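Local coordinates for protein tRNA(Ile2) 2-agmatinylcytidine synthetase TiaS (Archaeoglobus fulgidus, PDB 5XOB) that uses ATP to attach agmatine to the wobble cytidine of an isoleucine tRNA, forming 2-agmatinylcytidine and switching the codon read from AUG to AUA, at residues P211-I216 with K232-D237. Residues are numbered along the deposited sequence; the frame is centred on the assembly and turned at random.
Sequences PVLYGI and KTEPVD
Leu213 pushes its CD1 methyl into the bend of the loop 232-237, where it overlaps Thr233, Glu234 and Val236 at once. Leu213 CD1 lies 3.5 Å from both Thr233 OG1 and Glu234 O and 4.1 Å from Val236 CG2, while the CG methylene of Glu234 packs against the leucine's branched end. Beside it, the Tyr214 ring crosses Thr233 at about a right angle and meets its methyl obliquely, Tyr214 CE1 to Thr233 CG2 being 3.8 Å. Leu213 and Tyr214 both point toward the loop, as the classic beta bulge they form opposite Ala162 allows, on strand 212-218 at one edge of the sheet. Thr233 divides its labour: with chi1 at 61°, its methyl goes to the tyrosine and Thr233 OG1 donates a 2.7 Å bond to Glu234 O, the donor standing 29° off the carbonyl plane. An alanine here would strip away both branches, and the Glu234 carbonyl would probably lose its donor while a gap opened beside the tyrosine ring. The Glu234 carboxylate turns to Arg164, in a salt bridge, and to the Glu174 backbone N. Threonine hydroxyl and glutamate carboxylate thus find partners within the loop or beyond it, and van der Waals packing joins bulge to loop in the FLD domain, the leucine methyl lying against oxygens as well as carbons.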
loop_
_atom_site.group_PDB
_atom_site.type_symbol
_atom_site.label_atom_id
_atom_site.label_comp_id
_atom_site.label_asym_id
_atom_site.label_seq_id
_atom_site.Cartn_x
_atom_site.Cartn_y
_atom_site.Cartn_z
ATOM N N PRO A 211 14.373 13.117 -7.659
ATOM C CA PRO A 211 15.058 13.883 -6.600
ATOM C C PRO A 211 15.055 13.299 -5.184
ATOM O O PRO A 211 15.762 13.816 -4.324
ATOM C CB PRO A 211 14.310 15.232 -6.588
ATOM C CG PRO A 211 13.034 14.998 -7.311
ATOM C CD PRO A 211 13.317 13.919 -8.307
ATOM N N VAL A 212 14.271 12.260 -4.926
ATOM C CA VAL A 212 14.227 11.686 -3.592
ATOM C C VAL A 212 15.456 10.826 -3.343
ATOM O O VAL A 212 15.775 9.940 -4.141
ATOM C CB VAL A 212 12.963 10.837 -3.374
ATOM C CG1 VAL A 212 13.027 10.105 -2.033
ATOM C CG2 VAL A 212 11.732 11.727 -3.433
ATOM N N LEU A 213 16.129 11.101 -2.229
ATOM C CA LEU A 213 17.226 10.270 -1.753
ATOM C C LEU A 213 16.625 9.079 -1.017
ATOM O O LEU A 213 16.869 7.922 -1.368
ATOM C CB LEU A 213 18.135 11.060 -0.800
ATOM C CG LEU A 213 19.634 10.727 -0.803
ATOM C CD1 LEU A 213 20.217 11.090 0.557
ATOM C CD2 LEU A 213 19.967 9.279 -1.161
ATOM N N TYR A 214 15.843 9.386 0.017
ATOM C CA TYR A 214 15.117 8.384 0.779
ATOM C C TYR A 214 13.873 9.010 1.398
ATOM O O TYR A 214 13.793 10.229 1.559
ATOM C CB TYR A 214 15.994 7.767 1.880
ATOM C CG TYR A 214 16.438 8.728 2.973
ATOM C CD1 TYR A 214 17.755 9.168 3.039
ATOM C CD2 TYR A 214 15.550 9.185 3.951
ATOM C CE1 TYR A 214 18.180 10.038 4.041
ATOM C CE2 TYR A 214 15.965 10.065 4.952
ATOM C CZ TYR A 214 17.285 10.486 4.992
ATOM O OH TYR A 214 17.728 11.353 5.972
ATOM N N GLY A 215 12.912 8.157 1.743
ATOM C CA GLY A 215 11.727 8.563 2.490
ATOM C C GLY A 215 11.464 7.597 3.631
ATOM O O GLY A 215 11.304 6.398 3.411
ATOM N N ILE A 216 11.397 8.118 4.849
ATOM C CA ILE A 216 11.238 7.274 6.020
ATOM C C ILE A 216 9.830 7.395 6.609
ATOM O O ILE A 216 9.407 8.481 7.001
ATOM C CB ILE A 216 12.334 7.606 7.047
ATOM C CG1 ILE A 216 13.684 7.173 6.468
ATOM C CG2 ILE A 216 12.087 6.904 8.381
ATOM C CD1 ILE A 216 14.879 7.723 7.205
ATOM N N LYS A 232 23.246 6.993 7.227
ATOM C CA LYS A 232 24.447 7.469 6.527
ATOM C C LYS A 232 24.212 7.489 5.027
ATOM O O LYS A 232 24.082 6.442 4.391
ATOM C CB LYS A 232 25.679 6.596 6.824
ATOM C CG LYS A 232 26.002 6.335 8.291
ATOM C CD LYS A 232 26.092 7.611 9.115
ATOM C CE LYS A 232 25.775 7.361 10.582
ATOM N NZ LYS A 232 25.030 8.508 11.174
ATOM N N THR A 233 24.177 8.692 4.465
ATOM C CA THR A 233 23.938 8.874 3.045
ATOM C C THR A 233 24.840 9.945 2.472
ATOM O O THR A 233 25.483 10.700 3.209
ATOM C CB THR A 233 22.485 9.319 2.780
ATOM O OG1 THR A 233 22.233 10.573 3.431
ATOM C CG2 THR A 233 21.508 8.280 3.286
ATOM N N GLU A 234 24.868 10.010 1.145
ATOM C CA GLU A 234 25.306 11.210 0.469
ATOM C C GLU A 234 24.503 12.382 1.037
ATOM O O GLU A 234 23.402 12.195 1.564
ATOM C CB GLU A 234 25.071 11.101 -1.035
ATOM C CG GLU A 234 23.613 11.230 -1.459
ATOM C CD GLU A 234 23.414 10.998 -2.945
ATOM O OE1 GLU A 234 23.905 9.979 -3.476
ATOM O OE2 GLU A 234 22.758 11.839 -3.584
ATOM N N PRO A 235 25.048 13.597 0.934
ATOM C CA PRO A 235 24.408 14.762 1.553
ATOM C C PRO A 235 22.936 15.007 1.162
ATOM O O PRO A 235 22.529 14.805 0.002
ATOM C CB PRO A 235 25.288 15.930 1.094
ATOM C CG PRO A 235 26.618 15.317 0.822
ATOM C CD PRO A 235 26.343 13.936 0.313
ATOM N N VAL A 236 22.170 15.442 2.161
ATOM C CA VAL A 236 20.766 15.784 2.014
ATOM C C VAL A 236 20.630 17.276 1.793
ATOM O O VAL A 236 21.085 18.086 2.606
ATOM C CB VAL A 236 19.972 15.424 3.281
ATOM C CG1 VAL A 236 18.532 15.926 3.191
ATOM C CG2 VAL A 236 20.007 13.922 3.507
ATOM N N ASP A 237 19.973 17.628 0.700
ATOM C CA ASP A 237 19.746 19.013 0.342
ATOM C C ASP A 237 18.484 19.455 1.082
ATOM O O ASP A 237 18.566 19.896 2.230
ATOM C CB ASP A 237 19.627 19.112 -1.186
ATOM C CG ASP A 237 19.369 20.514 -1.678
ATOM O OD1 ASP A 237 19.681 21.479 -0.939
ATOM O OD2 ASP A 237 18.851 20.633 -2.817
#